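Local coordinates for protein N-acetyltransferase (Trypanosoma brucei, PDB 3I3G) that probably transfers the acetyl group of acetyl-CoA to the amino group of D-glucosamine 6-phosphate, a step on the route to UDP-N-acetylglucosamine, at residues Leu23-Glu28 against Val65-Cys70; Glu36-Leu41 against Asp101-Pro106; Ala81-Gln86 against Met119-Ile124; Val96-Asp101 against Lys132-Ser137. One frame throughout, in Å; residues are numbered along the deposited sequence.

All four contacts reach one mixed sheet, whose strands lie in chain order: 21-25, 65-71, 76-86, 96-104 and 132-137. Contact 1 joins the first two, contact 4 the last two; their centres are about 17 Å apart. Contact 3 sets helix 113-127 on the middle strand, its centre about 8 Å from that of contact 4. Contact 2 packs helix 31-38 and the residues after it on strand 96-104, sharing Asp101 with contact 4. Contact 2 alternates along the chain with each of the others, and contacts 3 and 4 with each other; contact 1 closes before 3 and 4 open. Together they build the layered GNAT domain, and all four reach the second subunit, contact 1 through Leu26 alone.

Contact 1 of 4, residues Leu23-Glu28 against Val65-Cys70; sequences LRVLEE and VTKVFC
The antiparallel ladder at one border of the GNAT sheet pairs Leu23, Arg24 and Val25 with Phe69, Val68 and Lys67. Arg24 and Val68 form its hydrogen-bonded pair: Arg24 N reaches Val68 O at 3.1 Å, and Val68 N returns a nearly straight bond to Arg24 O at 2.8 Å (172°). Beyond Val25 the chain leaves the strand, yet Leu26 N still binds Thr66 O at 2.8 Å. On the face shared by Leu23 and Phe69, the leucine branch CD1 sits above the middle of the phenyl ring, 4.1 Å from its centroid, a CH-pi contact. A first torsion of 180° turns Leu23 CG from the backbone nitrogen and directs its branches to the ring. Both side chains also meet helix 113-127, where bulky apolar groups suit a face packed against a helix. Lys67 folds back through three bends, laying its CD beside Val25 CG1 at 3.8 Å; its NZ forms a salt bridge with Asp120 and donates to a water that bonds back to Leu23 O. On the other face Leu26 CD1 meets Val68 CG1 at 4.0 Å, while Leu26 and Thr66 run side by side. Arg24, extended from CG to NE, carries NH2 to Cys70 SG at 3.4 Å in a weak bond; its main partners are the carboxylates of Asp30 and Glu22, and Glu27 OE1 lies above its plane as a charge neighbour. The whole is typical of the first strand of the GNAT fold, which lies along the second with two helices in the connection.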
loop_
_atom_site.group_PDB
_atom_site.type_symbol
_atom_site.label_atom_id
_atom_site.label_comp_id
_atom_site.label_asym_id
_atom_site.label_seq_id
_atom_site.Cartn_x
_atom_site.Cartn_y
_atom_site.Cartn_z
ATOM N N LEU A 23 19.021 -7.947 -12.986
ATOM C CA LEU A 23 17.918 -7.677 -12.075
ATOM C C LEU A 23 18.434 -7.707 -10.643
ATOM O O LEU A 23 18.936 -8.729 -10.180
ATOM C CB LEU A 23 16.811 -8.715 -12.260
ATOM C CG LEU A 23 15.572 -8.578 -11.375
ATOM C CD1 LEU A 23 14.962 -7.196 -11.510
ATOM C CD2 LEU A 23 14.553 -9.650 -11.724
ATOM N N ARG A 24 18.319 -6.581 -9.947
ATOM C CA ARG A 24 18.853 -6.473 -8.597
ATOM C C ARG A 24 18.125 -5.419 -7.768
ATOM O O ARG A 24 17.260 -4.703 -8.272
ATOM C CB ARG A 24 20.350 -6.153 -8.644
ATOM C CG ARG A 24 20.692 -4.905 -9.448
ATOM C CD ARG A 24 22.166 -4.554 -9.326
ATOM N NE ARG A 24 22.517 -3.373 -10.109
ATOM C CZ ARG A 24 22.274 -2.124 -9.724
ATOM N NH1 ARG A 24 21.673 -1.890 -8.566
ATOM N NH2 ARG A 24 22.628 -1.108 -10.499
ATOM N N VAL A 25 18.481 -5.331 -6.492
ATOM C CA VAL A 25 17.883 -4.346 -5.600
ATOM C C VAL A 25 18.432 -2.953 -5.886
ATOM O O VAL A 25 19.600 -2.796 -6.245
ATOM C CB VAL A 25 18.140 -4.692 -4.121
ATOM C CG1 VAL A 25 17.597 -6.074 -3.799
ATOM C CG2 VAL A 25 19.626 -4.606 -3.808
ATOM N N LEU A 26 17.580 -1.946 -5.726
ATOM C CA LEU A 26 17.974 -0.561 -5.935
ATOM C C LEU A 26 19.066 -0.160 -4.945
ATOM O O LEU A 26 18.972 -0.466 -3.758
ATOM C CB LEU A 26 16.762 0.354 -5.764
ATOM C CG LEU A 26 17.002 1.859 -5.879
ATOM C CD1 LEU A 26 17.302 2.235 -7.317
ATOM C CD2 LEU A 26 15.797 2.626 -5.367
ATOM N N GLU A 27 20.100 0.519 -5.433
ATOM C CA GLU A 27 21.146 1.028 -4.548
ATOM C C GLU A 27 21.413 2.520 -4.739
ATOM O O GLU A 27 20.987 3.119 -5.728
ATOM C CB GLU A 27 22.435 0.206 -4.665
ATOM C CG GLU A 27 22.777 -0.264 -6.066
ATOM C CD GLU A 27 23.720 -1.455 -6.057
ATOM O OE1 GLU A 27 24.454 -1.654 -7.047
ATOM O OE2 GLU A 27 23.730 -2.196 -5.052
ATOM N N GLU A 28 22.114 3.114 -3.779
ATOM C CA GLU A 28 22.298 4.561 -3.738
ATOM C C GLU A 28 22.853 5.132 -5.042
ATOM O O GLU A 28 22.463 6.220 -5.464
ATOM C CB GLU A 28 23.190 4.955 -2.555
ATOM C CG GLU A 28 23.157 6.436 -2.221
ATOM C CD GLU A 28 23.886 6.764 -0.933
ATOM O OE1 GLU A 28 24.342 5.824 -0.247
ATOM O OE2 GLU A 28 24.000 7.961 -0.605
ATOM N N VAL A 65 10.775 -2.647 -0.720
ATOM C CA VAL A 65 11.847 -3.203 -1.531
ATOM C C VAL A 65 11.668 -2.767 -2.980
ATOM O O VAL A 65 10.579 -2.884 -3.540
ATOM C CB VAL A 65 11.857 -4.741 -1.483
ATOM C CG1 VAL A 65 12.999 -5.290 -2.325
ATOM C CG2 VAL A 65 11.963 -5.229 -0.050
ATOM N N THR A 66 12.737 -2.259 -3.582
ATOM C CA THR A 66 12.688 -1.855 -4.980
ATOM C C THR A 66 13.666 -2.669 -5.819
ATOM O O THR A 66 14.869 -2.679 -5.556
ATOM C CB THR A 66 12.991 -0.354 -5.155
ATOM O OG1 THR A 66 12.055 0.417 -4.391
ATOM C CG2 THR A 66 12.885 0.040 -6.621
ATOM N N LYS A 67 13.137 -3.360 -6.822
ATOM C CA LYS A 67 13.965 -4.117 -7.749
ATOM C C LYS A 67 14.071 -3.345 -9.055
ATOM O O LYS A 67 13.094 -2.756 -9.516
ATOM C CB LYS A 67 13.369 -5.502 -8.000
ATOM C CG LYS A 67 13.176 -6.333 -6.742
ATOM C CD LYS A 67 14.494 -6.547 -6.012
ATOM C CE LYS A 67 15.428 -7.450 -6.800
ATOM N NZ LYS A 67 14.968 -8.867 -6.799
ATOM N N VAL A 68 15.260 -3.344 -9.647
ATOM C CA VAL A 68 15.482 -2.608 -10.883
ATOM C C VAL A 68 16.221 -3.448 -11.916
ATOM O O VAL A 68 16.981 -4.354 -11.572
ATOM C CB VAL A 68 16.302 -1.326 -10.637
ATOM C CG1 VAL A 68 15.556 -0.384 -9.707
ATOM C CG2 VAL A 68 17.672 -1.675 -10.071
ATOM N N PHE A 69 15.983 -3.142 -13.185
ATOM C CA PHE A 69 16.811 -3.665 -14.257
ATOM C C PHE A 69 17.865 -2.626 -14.596
ATOM O O PHE A 69 17.548 -1.454 -14.805
ATOM C CB PHE A 69 15.976 -4.000 -15.492
ATOM C CG PHE A 69 15.492 -5.420 -15.526
ATOM C CD1 PHE A 69 16.378 -6.458 -15.765
ATOM C CD2 PHE A 69 14.156 -5.718 -15.322
ATOM C CE1 PHE A 69 15.939 -7.767 -15.798
ATOM C CE2 PHE A 69 13.713 -7.025 -15.356
ATOM C CZ PHE A 69 14.606 -8.051 -15.592
ATOM N N CYS A 70 19.120 -3.057 -14.640
ATOM C CA CYS A 70 20.225 -2.150 -14.905
ATOM C C CYS A 70 21.053 -2.618 -16.094
ATOM O O CYS A 70 21.412 -3.791 -16.192
ATOM C CB CYS A 70 21.115 -2.024 -13.664
ATOM S SG CYS A 70 22.648 -1.084 -13.906
HETATM O O HOH W 1 17.343 -9.803 -7.751
#

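Contact 2 of 4, residues Glu36-Leu41 against Asp101-Pro106; sequences ELLGHL and DVVVDP
Two backbones of unlike shape meet here: the end region of helix 31-38 and the turn after it bend over the strand 101-104, with CA atoms 6.4 Å apart at Leu37 and Asp105 and 6.1 Å at Leu41 and Val103. His40 N bonds to Leu37 O and Leu41 N to Leu38 O, and these bonds curl the chain so that four side chains from 37 to 41 reach the strand. Val103 is their common target. Its CG1 meets Leu37 CG at 3.8 Å and Leu38 CD2 at 3.7 Å, the latter side chains crossing at about a right angle; its CG2 lies under His40 CB and Leu41 CB. The valine's first torsion of 60° sets CG1 between backbone N and carbonyl carbon, toward the two leucines. The alternation along the strand fits the layered GNAT fold: Val103 turns to this side, whereas Val102 and Val104 turn away and touch helix 113-127. Leu37 CD1 goes further, to Asp105 N at 3.5 Å. At that end Pro106 CD lies over one face of the His40 ring, 3.8 Å from its centroid, as a CH-pi contact, and a water donates to Asp105 OD1 and is held weakly by His40 NE2; Asp105 is held also by Arg76 and Ser107 N. At the far end Leu41 CD2 touches Asp101 OD1 at 3.6 Å, while Asp101 OD2 forms a salt bridge with Lys88 of the second subunit.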
loop_
_atom_site.group_PDB
_atom_site.type_symbol
_atom_site.label_atom_id
_atom_site.label_comp_id
_atom_site.label_asym_id
_atom_site.label_seq_id
_atom_site.Cartn_x
_atom_site.Cartn_y
_atom_site.Cartn_z
ATOM N N GLU A 36 14.989 9.471 -13.162
ATOM C CA GLU A 36 14.779 9.765 -14.574
ATOM C C GLU A 36 13.807 8.761 -15.187
ATOM O O GLU A 36 12.898 9.132 -15.932
ATOM C CB GLU A 36 16.115 9.740 -15.319
ATOM C CG GLU A 36 16.031 10.151 -16.777
ATOM C CD GLU A 36 17.400 10.358 -17.394
ATOM O OE1 GLU A 36 17.476 10.561 -18.623
ATOM O OE2 GLU A 36 18.399 10.318 -16.646
ATOM N N LEU A 37 14.002 7.488 -14.862
ATOM C CA LEU A 37 13.111 6.433 -15.329
ATOM C C LEU A 37 11.680 6.685 -14.866
ATOM O O LEU A 37 10.739 6.610 -15.658
ATOM C CB LEU A 37 13.588 5.070 -14.824
ATOM C CG LEU A 37 12.694 3.868 -15.140
ATOM C CD1 LEU A 37 12.668 3.593 -16.634
ATOM C CD2 LEU A 37 13.165 2.640 -14.382
ATOM N N LEU A 38 11.520 6.982 -13.581
ATOM C CA LEU A 38 10.196 7.217 -13.013
ATOM C C LEU A 38 9.481 8.364 -13.722
ATOM O O LEU A 38 8.257 8.473 -13.665
ATOM C CB LEU A 38 10.290 7.486 -11.510
ATOM C CG LEU A 38 10.744 6.309 -10.642
ATOM C CD1 LEU A 38 10.955 6.746 -9.198
ATOM C CD2 LEU A 38 9.745 5.167 -10.716
ATOM N N GLY A 39 10.252 9.217 -14.388
ATOM C CA GLY A 39 9.684 10.324 -15.150
ATOM C C GLY A 39 8.734 9.840 -16.229
ATOM O O GLY A 39 7.893 10.597 -16.716
ATOM N N HIS A 40 8.866 8.573 -16.604
ATOM C CA HIS A 40 8.016 7.989 -17.635
ATOM C C HIS A 40 6.671 7.543 -17.071
ATOM O O HIS A 40 5.718 7.320 -17.818
ATOM C CB HIS A 40 8.717 6.804 -18.304
ATOM C CG HIS A 40 9.968 7.178 -19.035
ATOM N ND1 HIS A 40 9.955 7.710 -20.305
ATOM C CD2 HIS A 40 11.270 7.096 -18.672
ATOM C CE1 HIS A 40 11.197 7.942 -20.695
ATOM N NE2 HIS A 40 12.014 7.576 -19.724
ATOM N N LEU A 41 6.550 7.469 -15.767
ATOM C CA LEU A 41 5.368 6.987 -15.148
ATOM C C LEU A 41 4.538 8.136 -14.626
ATOM O O LEU A 41 3.363 8.090 -14.675
ATOM C CB LEU A 41 5.721 6.063 -14.002
ATOM C CG LEU A 41 4.600 5.461 -13.157
ATOM C CD1 LEU A 41 3.813 4.485 -13.970
ATOM C CD2 LEU A 41 5.093 4.784 -11.888
ATOM N N ASP A 101 4.533 1.366 -8.342
ATOM C CA ASP A 101 5.401 2.106 -9.193
ATOM C C ASP A 101 6.173 1.206 -10.163
ATOM O O ASP A 101 7.340 1.125 -10.080
ATOM C CB ASP A 101 6.369 2.916 -8.353
ATOM C CG ASP A 101 5.687 4.099 -7.659
ATOM O OD1 ASP A 101 4.943 4.808 -8.261
ATOM O OD2 ASP A 101 5.877 4.201 -6.518
ATOM N N VAL A 102 5.460 0.496 -11.015
ATOM C CA VAL A 102 6.059 -0.348 -12.037
ATOM C C VAL A 102 6.294 0.488 -13.290
ATOM O O VAL A 102 5.357 1.054 -13.851
ATOM C CB VAL A 102 5.154 -1.545 -12.384
ATOM C CG1 VAL A 102 5.819 -2.436 -13.424
ATOM C CG2 VAL A 102 4.819 -2.337 -11.127
ATOM N N VAL A 103 7.547 0.575 -13.722
ATOM C CA VAL A 103 7.884 1.385 -14.886
ATOM C C VAL A 103 9.025 0.774 -15.688
ATOM O O VAL A 103 10.017 0.311 -15.127
ATOM C CB VAL A 103 8.264 2.824 -14.480
ATOM C CG1 VAL A 103 9.461 2.813 -13.544
ATOM C CG2 VAL A 103 8.552 3.668 -15.717
ATOM N N VAL A 104 8.873 0.775 -17.008
ATOM C CA VAL A 104 9.908 0.265 -17.896
ATOM C C VAL A 104 10.246 1.301 -18.958
ATOM O O VAL A 104 9.355 1.913 -19.546
ATOM C CB VAL A 104 9.472 -1.040 -18.585
ATOM C CG1 VAL A 104 10.465 -1.424 -19.672
ATOM C CG2 VAL A 104 9.329 -2.156 -17.562
ATOM N N ASP A 105 11.536 1.504 -19.194
ATOM C CA ASP A 105 11.974 2.432 -20.223
ATOM C C ASP A 105 11.376 2.017 -21.564
ATOM O O ASP A 105 11.474 0.856 -21.956
ATOM C CB ASP A 105 13.501 2.467 -20.300
ATOM C CG ASP A 105 14.010 3.495 -21.289
ATOM O OD1 ASP A 105 14.854 4.328 -20.899
ATOM O OD2 ASP A 105 13.556 3.479 -22.452
ATOM N N PRO A 106 10.741 2.970 -22.265
ATOM C CA PRO A 106 10.101 2.699 -23.549
ATOM C C PRO A 106 11.046 2.015 -24.533
ATOM O O PRO A 106 10.603 1.231 -25.373
ATOM C CB PRO A 106 9.712 4.096 -24.059
ATOM C CG PRO A 106 10.399 5.073 -23.153
ATOM C CD PRO A 106 10.586 4.373 -21.854
HETATM O O HOH W 2 14.830 6.236 -18.440
#

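Contact 3 of 4, residues Ala81-Gln86 against Met119-Ile124; sequences ASLMIQ and MDLCEI
Leu121 reaches the strand with its CG placed opposite the carbonyl carbon (chi1 -65°), which tilts the isobutyl group off the helix so that both branches come down on Ala81 and Leu83. Leu83 answers with CG turned away from its backbone nitrogen (chi1 178°), which sends its CD2 toward the helix. Branch CD1 of Leu121 meets Ala81 CB at 3.6 Å and lies 3.5 Å from Ser82 O; branch CD2 rests on Leu83 CB at 3.9 Å. Leu83 CD2 then enters between Leu121 O, 3.6 Å away, and Ile124 CG2, 3.7 Å away, its side chain sliding past that of Ile124 in the opposite direction. That carbonyl also accepts a hydrogen bond from the hydroxyl of Ser125. Ile85 CD1 makes only a loose touch on Ile124 CG2. The small methyl of Ala81 suits a place where a leucine branch comes down on the strand, and the longer Leu83 fills the next step between Leu121 and Ile124. Every second strand residue faces the helix; Ser82, between them, points away, and its OG bonds to Thr66 on the neighbouring strand. Helix and strand axes are 9.0 Å apart and differ by 18° in direction. Leu121 extends the packing to Ile99 and Lys67, on the strands at either side of 76-86. Such an apolar seam, a helix laid nearly along the strands beneath it, is typical of the alpha/beta layering of the GNAT fold.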
loop_
_atom_site.group_PDB
_atom_site.type_symbol
_atom_site.label_atom_id
_atom_site.label_comp_id
_atom_site.label_asym_id
_atom_site.label_seq_id
_atom_site.Cartn_x
_atom_site.Cartn_y
_atom_site.Cartn_z
ATOM N N ALA A 81 10.332 -1.744 -10.149
ATOM C CA ALA A 81 9.078 -2.142 -9.522
ATOM C C ALA A 81 9.313 -2.276 -8.023
ATOM O O ALA A 81 10.326 -2.829 -7.598
ATOM C CB ALA A 81 8.582 -3.453 -10.105
ATOM N N SER A 82 8.384 -1.762 -7.224
ATOM C CA SER A 82 8.553 -1.764 -5.773
ATOM C C SER A 82 7.542 -2.668 -5.077
ATOM O O SER A 82 6.434 -2.875 -5.572
ATOM C CB SER A 82 8.466 -0.341 -5.220
ATOM O OG SER A 82 9.550 0.449 -5.678
ATOM N N LEU A 83 7.934 -3.200 -3.924
ATOM C CA LEU A 83 7.089 -4.124 -3.178
ATOM C C LEU A 83 6.977 -3.723 -1.711
ATOM O O LEU A 83 7.982 -3.494 -1.038
ATOM C CB LEU A 83 7.636 -5.549 -3.283
ATOM C CG LEU A 83 6.874 -6.618 -2.499
ATOM C CD1 LEU A 83 5.452 -6.748 -3.020
ATOM C CD2 LEU A 83 7.596 -7.959 -2.560
ATOM N N MET A 84 5.745 -3.639 -1.225
ATOM C CA MET A 84 5.488 -3.347 0.178
ATOM C C MET A 84 4.724 -4.511 0.793
ATOM O O MET A 84 3.574 -4.760 0.440
ATOM C CB MET A 84 4.675 -2.059 0.318
ATOM C CG MET A 84 5.270 -0.860 -0.402
ATOM S SD MET A 84 4.274 0.630 -0.208
ATOM C CE MET A 84 2.676 0.051 -0.774
ATOM N N ILE A 85 5.371 -5.232 1.701
ATOM C CA ILE A 85 4.736 -6.375 2.347
ATOM C C ILE A 85 4.077 -5.969 3.661
ATOM O O ILE A 85 4.749 -5.567 4.611
ATOM C CB ILE A 85 5.731 -7.524 2.580
ATOM C CG1 ILE A 85 6.248 -8.050 1.239
ATOM C CG2 ILE A 85 5.071 -8.642 3.372
ATOM C CD1 ILE A 85 7.185 -9.236 1.358
ATOM N N GLN A 86 2.753 -6.074 3.706
ATOM C CA GLN A 86 1.996 -5.639 4.873
ATOM C C GLN A 86 1.298 -6.796 5.579
ATOM O O GLN A 86 0.404 -7.430 5.015
ATOM C CB GLN A 86 0.978 -4.571 4.476
ATOM C CG GLN A 86 1.598 -3.223 4.152
ATOM C CD GLN A 86 0.597 -2.252 3.565
ATOM O OE1 GLN A 86 -0.330 -2.650 2.859
ATOM N NE2 GLN A 86 0.779 -0.968 3.852
ATOM N N MET A 119 7.000 -10.846 -11.812
ATOM C CA MET A 119 7.202 -12.219 -11.363
ATOM C C MET A 119 8.171 -12.269 -10.187
ATOM O O MET A 119 7.942 -12.987 -9.214
ATOM C CB MET A 119 7.716 -13.093 -12.510
ATOM C CG MET A 119 6.701 -13.328 -13.616
ATOM S SD MET A 119 5.231 -14.207 -13.045
ATOM C CE MET A 119 4.444 -12.948 -12.043
ATOM N N ASP A 120 9.249 -11.498 -10.281
ATOM C CA ASP A 120 10.238 -11.431 -9.212
ATOM C C ASP A 120 9.586 -11.019 -7.897
ATOM O O ASP A 120 9.790 -11.659 -6.866
ATOM C CB ASP A 120 11.349 -10.442 -9.571
ATOM C CG ASP A 120 12.478 -10.438 -8.557
ATOM O OD1 ASP A 120 13.053 -11.516 -8.298
ATOM O OD2 ASP A 120 12.798 -9.355 -8.025
ATOM N N LEU A 121 8.801 -9.947 -7.940
ATOM C CA LEU A 121 8.144 -9.434 -6.743
ATOM C C LEU A 121 7.121 -10.425 -6.199
ATOM O O LEU A 121 6.924 -10.524 -4.987
ATOM C CB LEU A 121 7.485 -8.082 -7.026
ATOM C CG LEU A 121 8.444 -6.945 -7.380
ATOM C CD1 LEU A 121 7.715 -5.610 -7.415
ATOM C CD2 LEU A 121 9.600 -6.899 -6.393
ATOM N N CYS A 122 6.469 -11.157 -7.096
ATOM C CA CYS A 122 5.499 -12.165 -6.687
ATOM C C CYS A 122 6.187 -13.301 -5.940
ATOM O O CYS A 122 5.651 -13.832 -4.969
ATOM C CB CYS A 122 4.739 -12.714 -7.895
ATOM S SG CYS A 122 3.486 -11.598 -8.553
ATOM N N GLU A 123 7.377 -13.671 -6.402
ATOM C CA GLU A 123 8.147 -14.721 -5.750
ATOM C C GLU A 123 8.582 -14.280 -4.356
ATOM O O GLU A 123 8.472 -15.038 -3.391
ATOM C CB GLU A 123 9.364 -15.105 -6.593
ATOM C CG GLU A 123 10.295 -16.095 -5.914
ATOM C CD GLU A 123 9.571 -17.336 -5.428
ATOM O OE1 GLU A 123 8.570 -17.732 -6.064
ATOM O OE2 GLU A 123 10.004 -17.917 -4.408
ATOM N N ILE A 124 9.073 -13.050 -4.253
ATOM C CA ILE A 124 9.444 -12.495 -2.959
ATOM C C ILE A 124 8.241 -12.511 -2.024
ATOM O O ILE A 124 8.336 -12.951 -0.879
ATOM C CB ILE A 124 9.975 -11.057 -3.089
ATOM C CG1 ILE A 124 11.267 -11.042 -3.910
ATOM C CG2 ILE A 124 10.208 -10.452 -1.712
ATOM C CD1 ILE A 124 11.800 -9.654 -4.190
#

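Contact 4 of 4, residues Val96-Asp101 against Lys132-Ser137; sequences VGHIED and KVILDS
Main-chain bonds join Gly97 and Ile99 to Lys132 and Ile134 in a parallel ladder. Gly97 N donates to Lys132 O at 3.0 Å, Ile134 N to Gly97 O at 2.8 Å, and Ile99 N to Ile134 O at 3.0 Å, so that Gly97 and Ile134 each use both N and O. Apolar contacts divide between the two faces. On the face of Val96, His98 and Ile134, the first torsion of Ile134 (57°) swings CG1 toward the neighbouring strand: CG1 lies over one face of the His98 ring and CD1 comes to 3.4 Å from His98 CE1. Val96 CG2 meets Lys132 CE at 3.6 Å, the aliphatic chain of the extended lysine serving as a hydrocarbon. On the other face Ile99 CD1 touches Val133 CG1 at 3.6 Å, and Ile99 also reaches helix 113-127; Gly97, lacking a side chain, lets Val133 lie close. Water takes over where direct bonding stops: one molecule donates to Ile99 O at 2.6 Å and accepts from Asp136 N, and a second donates to the carboxylates of both Glu100 and Asp136. Segment 132-137 also pairs antiparallel with a strand of the second subunit. The change from direct to water-bridged bonds implies that the strands part beyond Ile99, consistent with the splay by which GNAT enzymes receive acetyl-CoA between these two strands.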
loop_
_atom_site.group_PDB
_atom_site.type_symbol
_atom_site.label_atom_id
_atom_site.label_comp_id
_atom_site.label_asym_id
_atom_site.label_seq_id
_atom_site.Cartn_x
_atom_site.Cartn_y
_atom_site.Cartn_z
ATOM N N VAL A 96 -0.005 -9.232 2.880
ATOM C CA VAL A 96 -0.407 -8.887 1.525
ATOM C C VAL A 96 0.734 -8.159 0.825
ATOM O O VAL A 96 1.300 -7.210 1.366
ATOM C CB VAL A 96 -1.652 -7.986 1.519
ATOM C CG1 VAL A 96 -1.912 -7.446 0.121
ATOM C CG2 VAL A 96 -2.861 -8.749 2.043
ATOM N N GLY A 97 1.074 -8.614 -0.376
ATOM C CA GLY A 97 2.114 -7.967 -1.168
ATOM C C GLY A 97 1.559 -6.835 -2.011
ATOM O O GLY A 97 0.732 -7.055 -2.896
ATOM N N HIS A 98 2.013 -5.617 -1.730
ATOM C CA HIS A 98 1.586 -4.443 -2.479
ATOM C C HIS A 98 2.659 -4.035 -3.479
ATOM O O HIS A 98 3.731 -3.573 -3.089
ATOM C CB HIS A 98 1.307 -3.275 -1.532
ATOM C CG HIS A 98 0.191 -3.529 -0.568
ATOM N ND1 HIS A 98 -1.067 -2.990 -0.727
ATOM C CD2 HIS A 98 0.143 -4.263 0.569
ATOM C CE1 HIS A 98 -1.842 -3.381 0.269
ATOM N NE2 HIS A 98 -1.131 -4.155 1.069
ATOM N N ILE A 99 2.371 -4.209 -4.765
ATOM C CA ILE A 99 3.295 -3.793 -5.814
ATOM C C ILE A 99 3.016 -2.353 -6.228
ATOM O O ILE A 99 1.870 -1.979 -6.481
ATOM C CB ILE A 99 3.226 -4.722 -7.040
ATOM C CG1 ILE A 99 3.786 -6.102 -6.686
ATOM C CG2 ILE A 99 3.996 -4.125 -8.211
ATOM C CD1 ILE A 99 3.823 -7.071 -7.854
ATOM N N GLU A 100 4.072 -1.548 -6.288
ATOM C CA GLU A 100 3.942 -0.121 -6.555
ATOM C C GLU A 100 4.911 0.351 -7.630
ATOM O O GLU A 100 5.967 -0.247 -7.837
ATOM C CB GLU A 100 4.200 0.678 -5.274
ATOM C CG GLU A 100 3.139 0.516 -4.199
ATOM C CD GLU A 100 1.927 1.389 -4.445
ATOM O OE1 GLU A 100 2.090 2.505 -4.980
ATOM O OE2 GLU A 100 0.809 0.963 -4.095
ATOM N N ASP A 101 4.533 1.366 -8.342
ATOM C CA ASP A 101 5.401 2.106 -9.193
ATOM C C ASP A 101 6.173 1.206 -10.163
ATOM O O ASP A 101 7.340 1.125 -10.080
ATOM C CB ASP A 101 6.369 2.916 -8.353
ATOM C CG ASP A 101 5.687 4.099 -7.659
ATOM O OD1 ASP A 101 4.943 4.808 -8.261
ATOM O OD2 ASP A 101 5.877 4.201 -6.518
ATOM N N LYS A 132 -1.771 -13.105 -1.137
ATOM C CA LYS A 132 -2.148 -12.420 -2.366
ATOM C C LYS A 132 -1.208 -11.257 -2.668
ATOM O O LYS A 132 -0.537 -10.737 -1.777
ATOM C CB LYS A 132 -3.590 -11.909 -2.283
ATOM C CG LYS A 132 -3.767 -10.694 -1.383
ATOM C CD LYS A 132 -5.182 -10.140 -1.460
ATOM C CE LYS A 132 -5.340 -8.911 -0.577
ATOM N NZ LYS A 132 -6.706 -8.321 -0.669
ATOM N N VAL A 133 -1.163 -10.866 -3.937
ATOM C CA VAL A 133 -0.431 -9.682 -4.358
ATOM C C VAL A 133 -1.400 -8.751 -5.072
ATOM O O VAL A 133 -2.152 -9.177 -5.946
ATOM C CB VAL A 133 0.729 -10.031 -5.311
ATOM C CG1 VAL A 133 1.424 -8.763 -5.785
ATOM C CG2 VAL A 133 1.720 -10.963 -4.629
ATOM N N ILE A 134 -1.389 -7.480 -4.687
ATOM C CA ILE A 134 -2.291 -6.508 -5.290
ATOM C C ILE A 134 -1.541 -5.281 -5.790
ATOM O O ILE A 134 -0.460 -4.956 -5.301
ATOM C CB ILE A 134 -3.388 -6.061 -4.306
ATOM C CG1 ILE A 134 -2.764 -5.484 -3.035
ATOM C CG2 ILE A 134 -4.310 -7.225 -3.976
ATOM C CD1 ILE A 134 -3.776 -4.929 -2.055
ATOM N N LEU A 135 -2.129 -4.610 -6.773
ATOM C CA LEU A 135 -1.548 -3.405 -7.340
ATOM C C LEU A 135 -2.627 -2.608 -8.062
ATOM O O LEU A 135 -3.680 -3.145 -8.404
ATOM C CB LEU A 135 -0.408 -3.762 -8.297
ATOM C CG LEU A 135 -0.751 -4.682 -9.471
ATOM C CD1 LEU A 135 -1.459 -3.908 -10.571
ATOM C CD2 LEU A 135 0.501 -5.343 -10.012
ATOM N N ASP A 136 -2.369 -1.324 -8.279
ATOM C CA ASP A 136 -3.308 -0.474 -8.997
ATOM C C ASP A 136 -2.816 -0.231 -10.416
ATOM O O ASP A 136 -1.687 0.207 -10.624
ATOM C CB ASP A 136 -3.505 0.853 -8.265
ATOM C CG ASP A 136 -4.221 0.686 -6.943
ATOM O OD1 ASP A 136 -5.093 -0.205 -6.845
ATOM O OD2 ASP A 136 -3.916 1.447 -6.001
ATOM N N SER A 137 -3.670 -0.520 -11.390
ATOM C CA SER A 137 -3.288 -0.396 -12.788
ATOM C C SER A 137 -4.112 0.650 -13.521
ATOM O O SER A 137 -5.317 0.770 -13.306
ATOM C CB SER A 137 -3.425 -1.743 -13.497
ATOM O OG SER A 137 -3.269 -1.595 -14.897
HETATM O O HOH W 3 -0.028 -0.302 -7.251
HETATM O O HOH W 4 -1.316 1.897 -6.218
#